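Cathepsin L Propeptide (Toxoplasma gondii, PDB 3F75) is the I29-type propeptide of a papain-family protease, a mostly helical domain of a kind that probably blocks its parent enzyme until removed. Local coordinates at residues F25-F28 / Q29-A33; A37-E40 / E41-R44; Q43-Y46 / A47-K50. One frame throughout, in Å; residues are numbered along the deposited sequence. Where two conformers were deposited one is given.

Interaction 1 (F25-F28 / Q29-A33); sequences FSSF and QAMYA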
# COMPACT_ATOMS: atom_id res chain seq x y z
N PHE B 25 21.59 -16.65 -0.52
CA PHE B 25 20.96 -16.43 0.80
C PHE B 25 21.87 -15.58 1.69
O PHE B 25 21.38 -14.74 2.43
CB PHE B 25 20.63 -17.77 1.45
CG PHE B 25 19.82 -17.66 2.73
CD1 PHE B 25 18.58 -17.03 2.75
CD2 PHE B 25 20.27 -18.27 3.89
CE1 PHE B 25 17.82 -16.98 3.91
CE2 PHE B 25 19.52 -18.23 5.07
CZ PHE B 25 18.30 -17.58 5.08
N SER B 26 23.18 -15.77 1.60
CA SER B 26 24.12 -14.95 2.37
C SER B 26 24.07 -13.49 1.96
O SER B 26 24.05 -12.62 2.81
CB SER B 26 25.55 -15.46 2.24
OG SER B 26 25.62 -16.79 2.71
N SER B 27 24.01 -13.24 0.65
CA SER B 27 23.82 -11.90 0.14
C SER B 27 22.49 -11.27 0.62
O SER B 27 22.43 -10.07 0.93
CB SER B 27 23.88 -11.91 -1.39
OG SER B 27 23.81 -10.60 -1.90
N PHE B 28 21.42 -12.06 0.63
CA PHE B 28 20.11 -11.66 1.13
C PHE B 28 20.23 -11.28 2.62
O PHE B 28 19.73 -10.24 3.04
CB PHE B 28 19.09 -12.80 0.94
CG PHE B 28 17.76 -12.58 1.62
CD1 PHE B 28 16.80 -11.78 1.05
CD2 PHE B 28 17.47 -13.22 2.81
CE1 PHE B 28 15.56 -11.59 1.65
CE2 PHE B 28 16.24 -13.03 3.44
CZ PHE B 28 15.28 -12.21 2.86
N GLN B 29 20.89 -12.13 3.40
CA GLN B 29 21.07 -11.87 4.83
C GLN B 29 21.85 -10.57 5.05
O GLN B 29 21.48 -9.76 5.90
CB GLN B 29 21.81 -13.02 5.52
CG GLN B 29 20.95 -14.25 5.74
CD GLN B 29 21.54 -15.19 6.79
OE1 GLN B 29 22.16 -16.18 6.44
NE2 GLN B 29 21.34 -14.88 8.06
N ALA B 30 22.91 -10.36 4.27
CA ALA B 30 23.73 -9.17 4.38
C ALA B 30 22.96 -7.94 3.96
O ALA B 30 22.97 -6.92 4.65
CB ALA B 30 25.02 -9.30 3.52
N MET B 31 22.31 -8.03 2.81
CA MET B 31 21.62 -6.89 2.26
C MET B 31 20.49 -6.43 3.19
O MET B 31 20.31 -5.23 3.38
CB MET B 31 21.05 -7.23 0.88
CG MET B 31 20.39 -6.06 0.19
SD MET B 31 19.94 -6.52 -1.48
CE MET B 31 21.57 -6.74 -2.22
N TYR B 32 19.73 -7.36 3.77
CA TYR B 32 18.61 -6.93 4.61
C TYR B 32 18.85 -7.10 6.11
O TYR B 32 17.94 -6.90 6.91
CB TYR B 32 17.32 -7.64 4.20
CG TYR B 32 16.96 -7.37 2.76
CD1 TYR B 32 16.52 -6.11 2.37
CD2 TYR B 32 17.07 -8.36 1.80
CE1 TYR B 32 16.18 -5.86 1.03
CE2 TYR B 32 16.77 -8.10 0.48
CZ TYR B 32 16.31 -6.85 0.10
OH TYR B 32 16.01 -6.62 -1.24
N ALA B 33 20.08 -7.43 6.49
CA ALA B 33 20.42 -7.60 7.90
C ALA B 33 19.49 -8.60 8.55
O ALA B 33 18.98 -8.37 9.64
CB ALA B 33 20.38 -6.25 8.65
O HOH W 1 23.99 -17.54 4.95

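Interaction 2 (A37-E40 / E41-R44); sequences ATEE and EKQR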
# COMPACT_ATOMS: atom_id res chain seq x y z
N ALA B 37 17.47 -16.51 15.20
CA ALA B 37 17.70 -16.90 16.58
C ALA B 37 17.91 -18.41 16.83
O ALA B 37 18.44 -18.79 17.89
CB ALA B 37 16.55 -16.35 17.45
N THR B 38 17.46 -19.26 15.90
CA THR B 38 17.71 -20.69 15.99
C THR B 38 18.15 -21.25 14.64
O THR B 38 17.80 -20.70 13.60
CB THR B 38 16.47 -21.49 16.40
OG1 THR B 38 15.50 -21.46 15.34
CG2 THR B 38 15.85 -20.92 17.68
N GLU B 39 18.90 -22.35 14.66
CA GLU B 39 19.30 -23.00 13.42
C GLU B 39 18.07 -23.56 12.70
O GLU B 39 18.04 -23.56 11.47
CB GLU B 39 20.35 -24.09 13.68
CG GLU B 39 21.08 -24.63 12.40
CD GLU B 39 21.78 -23.57 11.53
OE1 GLU B 39 22.27 -22.55 12.05
OE2 GLU B 39 21.82 -23.76 10.29
N GLU B 40 17.05 -23.96 13.46
CA GLU B 40 15.76 -24.44 12.90
C GLU B 40 15.04 -23.33 12.10
O GLU B 40 14.58 -23.55 10.98
CB GLU B 40 14.88 -25.12 14.00
CG GLU B 40 15.73 -26.33 14.54
CD GLU B 40 16.76 -25.98 15.62
OE1 GLU B 40 16.79 -24.85 16.12
OE2 GLU B 40 17.55 -26.88 15.96
N GLU B 41 14.99 -22.12 12.66
CA GLU B 41 14.43 -20.96 11.94
C GLU B 41 15.24 -20.66 10.67
O GLU B 41 14.65 -20.45 9.60
CB GLU B 41 14.37 -19.75 12.89
CG GLU B 41 13.77 -18.43 12.33
CD GLU B 41 12.29 -18.50 12.00
OE1 GLU B 41 11.66 -19.57 12.16
OE2 GLU B 41 11.74 -17.46 11.59
N LYS B 42 16.57 -20.65 10.77
CA LYS B 42 17.42 -20.34 9.60
C LYS B 42 17.19 -21.33 8.46
O LYS B 42 17.05 -20.92 7.30
CB LYS B 42 18.89 -20.30 9.96
CG LYS B 42 19.80 -19.80 8.84
CD LYS B 42 21.22 -19.79 9.30
CE LYS B 42 22.17 -19.25 8.26
NZ LYS B 42 23.40 -18.75 8.92
N GLN B 43 17.16 -22.62 8.78
CA GLN B 43 16.91 -23.64 7.76
C GLN B 43 15.50 -23.49 7.15
O GLN B 43 15.37 -23.63 5.94
CB GLN B 43 17.16 -25.07 8.29
CG GLN B 43 16.27 -25.52 9.42
CD GLN B 43 16.75 -26.82 10.15
OE1 GLN B 43 17.95 -27.05 10.35
NE2 GLN B 43 15.79 -27.63 10.57
N ARG B 44 14.49 -23.16 7.95
CA ARG B 44 13.14 -22.87 7.43
C ARG B 44 13.16 -21.65 6.49
O ARG B 44 12.56 -21.67 5.43
CB ARG B 44 12.14 -22.62 8.56
CG ARG B 44 10.75 -22.12 8.07
CD ARG B 44 9.80 -21.62 9.21
NE ARG B 44 8.53 -21.09 8.67
CZ ARG B 44 7.56 -21.84 8.14
NH1 ARG B 44 6.46 -21.28 7.67
NH2 ARG B 44 7.68 -23.17 8.06

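Interaction 3 (Q43-Y46 / A47-K50); sequences QRRY and AIFK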
# COMPACT_ATOMS: atom_id res chain seq x y z
N GLN B 43 17.16 -22.62 8.78
CA GLN B 43 16.91 -23.64 7.76
C GLN B 43 15.50 -23.49 7.15
O GLN B 43 15.37 -23.63 5.94
CB GLN B 43 17.16 -25.07 8.29
CG GLN B 43 16.27 -25.52 9.42
CD GLN B 43 16.75 -26.82 10.15
OE1 GLN B 43 17.95 -27.05 10.35
NE2 GLN B 43 15.79 -27.63 10.57
N ARG B 44 14.49 -23.16 7.95
CA ARG B 44 13.14 -22.87 7.43
C ARG B 44 13.16 -21.65 6.49
O ARG B 44 12.56 -21.67 5.43
CB ARG B 44 12.14 -22.62 8.56
CG ARG B 44 10.75 -22.12 8.07
CD ARG B 44 9.80 -21.62 9.21
NE ARG B 44 8.53 -21.09 8.67
CZ ARG B 44 7.56 -21.84 8.14
NH1 ARG B 44 6.46 -21.28 7.67
NH2 ARG B 44 7.68 -23.17 8.06
N ARG B 45 13.82 -20.58 6.91
CA ARG B 45 13.87 -19.35 6.15
C ARG B 45 14.70 -19.52 4.87
O ARG B 45 14.38 -18.93 3.84
CB ARG B 45 14.42 -18.22 7.02
CG ARG B 45 13.55 -17.91 8.21
CD ARG B 45 12.45 -16.91 7.89
NE ARG B 45 11.41 -17.03 8.91
CZ ARG B 45 10.12 -17.20 8.68
NH1 ARG B 45 9.62 -17.20 7.46
NH2 ARG B 45 9.31 -17.35 9.71
N TYR B 46 15.74 -20.34 4.93
CA TYR B 46 16.52 -20.66 3.74
C TYR B 46 15.66 -21.38 2.70
O TYR B 46 15.70 -21.06 1.50
CB TYR B 46 17.71 -21.52 4.14
CG TYR B 46 18.58 -21.98 2.99
CD1 TYR B 46 19.08 -21.08 2.07
CD2 TYR B 46 18.94 -23.32 2.85
CE1 TYR B 46 19.89 -21.49 1.02
CE2 TYR B 46 19.75 -23.74 1.82
CZ TYR B 46 20.22 -22.81 0.90
OH TYR B 46 21.03 -23.19 -0.14
N ALA B 47 14.87 -22.35 3.17
CA ALA B 47 14.00 -23.12 2.29
C ALA B 47 12.95 -22.23 1.64
O ALA B 47 12.71 -22.33 0.43
CB ALA B 47 13.34 -24.28 3.03
N ILE B 48 12.35 -21.33 2.42
CA ILE B 48 11.34 -20.38 1.90
C ILE B 48 11.98 -19.44 0.89
O ILE B 48 11.43 -19.20 -0.20
CB ILE B 48 10.66 -19.59 3.02
CG1 ILE B 48 9.85 -20.53 3.90
CG2 ILE B 48 9.74 -18.47 2.44
CD1 ILE B 48 9.31 -19.91 5.20
N PHE B 49 13.15 -18.91 1.25
CA PHE B 49 13.94 -18.05 0.36
C PHE B 49 14.24 -18.72 -0.98
O PHE B 49 14.02 -18.12 -2.04
CB PHE B 49 15.25 -17.62 1.03
CG PHE B 49 16.19 -16.89 0.10
CD1 PHE B 49 16.05 -15.54 -0.13
CD2 PHE B 49 17.22 -17.57 -0.55
CE1 PHE B 49 16.90 -14.87 -0.99
CE2 PHE B 49 18.06 -16.91 -1.41
CZ PHE B 49 17.91 -15.56 -1.63
N LYS B 50 14.73 -19.95 -0.94
CA LYS B 50 15.01 -20.69 -2.16
C LYS B 50 13.76 -20.84 -3.02
O LYS B 50 13.80 -20.59 -4.22
CB LYS B 50 15.57 -22.07 -1.85
CG LYS B 50 16.97 -22.05 -1.31
CD LYS B 50 17.62 -23.42 -1.41
CE LYS B 50 17.07 -24.42 -0.42
NZ LYS B 50 17.70 -25.76 -0.64

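Interaction 1 (F25-F28 / Q29-A33)
Phe25 and Gln29 meet one helical turn apart on helix 18-32. The contact between them is CH-pi in kind. Gln29 CG lies over the centre of the Phe25 ring, 4.3 Å from its centroid and 10° off the normal. The amide of Gln29 continues outward above the CD2-CE2 rim of the same ring, and OE1 comes to 3.6 Å from Phe25 CE2. Phe25 CG is anti to its own N (chi1 -173°), and this turns the ring along the helix toward Gln29.

The polar end of Gln29 is held at both atoms. One water donates to OE1 at 2.7 Å and also bonds to Ser26 OG, bridging two side chains of adjacent turns. NE2 bonds to the carbonyl oxygen of Lys34, past the end of the helix.

Phe28 and Tyr32 form an aromatic pair. Phe28 CD1 is 3.5 Å from Tyr32 CD2. The rings are oblique, with planes at 61° and centroids 5.4 Å apart, and the two side chains cross at about a right angle. Met31 CG lies over one face of the Tyr32 ring.

Backbone bonds are regular. Gln29 N donates to Phe25 O at 2.8 Å, and the next three amides repeat the step up to Tyr32 N and Phe28 O at 3.0 Å. Ala33 then leaves helical geometry with positive phi.

Phe25 and Phe28 are buried against Phe49 of helix 39-60. The arrangement is that of an amphipathic helix near its C-terminal end, within the helical pair of an I29 propeptide domain.

Interaction 2 (A37-E40 / E41-R44)
Helix 39-60 opens with an N-cap residue, Thr38. Its OG1 accepts from Glu41 N at 2.8 Å, with an N-H...O angle of 162°. This gives a partner to an amide that lies in the first turn of the helix. Thr38 OG1 sits between its own N and carbonyl carbon (chi1 69°), which aims the oxygen at Glu41. The same oxygen lies 3.2 Å from Glu41 CB. The backbone of Thr38 serves as well, since its O accepts from Lys42 N at 3.1 Å. The regular pattern then continues with Gln43 N to Glu39 O and Arg44 N to Glu40 O.

The acidic side chains of Glu39, Glu40 and Glu41 lie at this N-terminal end, where the helix dipole would probably favour negative charge. The Glu39 chain bends at chi2, which brings its carboxylate near Lys42 CD. The charged atoms stay apart, with Glu39 OE1 5.1 Å from Lys42 NZ. Lys42 itself runs extended and packs on Phe25 and Gln29 of helix 18-32. Glu41 OE2 makes a salt bridge with Arg45, one turn on, and Arg44 reaches Glu80.

Gln43 folds over the preceding turn. Its CG is placed between its own N and carbonyl carbon (chi1 63°), and this brings Gln43 CG to 3.0 Å from the backbone oxygen Glu40 O.

Interaction 3 (Q43-Y46 / A47-K50)
Lys50 lies over one face of the Tyr46 ring, one turn on, on helix 39-60, the long helix of the I29 propeptide domain. The lysine chain runs obliquely across that face. Its CE lies 3.9 Å from the ring centroid, 24° off the normal, so this is a CH-pi contact displaced toward the rim. Lys50 CD reaches the phenol end of the ring, 3.5 Å from Tyr46 CZ. A bend at chi3 (-73°) lays the end of the lysine across the ring. Both polar tips then meet one acceptor outside the two segments, Glu18 OE2 of helix 18-32. Lys50 NZ makes a salt bridge with Glu18, and Tyr46 OH a hydrogen bond. The shared carboxylate would help to fix the phenol and the ammonium beside each other.

Tyr46 O lies at the edge of the Phe49 ring, near its plane, while the rest of the ring runs on toward helix 18-32 and touches Ala24. Phe49 N bonds to Arg45 O at 2.9 Å. Lys50 N bonds to Tyr46 O at the same length, 2.9 Å.

On another side of the helix, Ile48 meets two arginines. Arg45 runs alongside Ile48, pointing the same way. Arg45 NH1 makes a salt bridge with Glu80 OE1, so one carboxylate serves both arginines. Ile48 CD1 sits over one face of the Arg44 guanidinium, near the rim and 3.7 Å from NE, and lies 3.5 Å from Arg45 NH1.

In the fold
Interaction 1 lies on helix 18-32. Interactions 2 and 3 lie on helix 39-60, share Gln43 and Arg44, and have centres about 9 Å apart. The two helices meet through side chains of all three contacts. Interactions 1 and 3 supply an aromatic cluster: Phe25 CD2 is 3.6 Å from Tyr46 CD1, and Phe28 CG is 3.6 Å from Phe49 CE1. Interaction 2 extends this packing toward the helix start, where Gln29 OE1 lies 3.6 Å from Lys42 CE. None of the segments touches the other protein chain of the assembly.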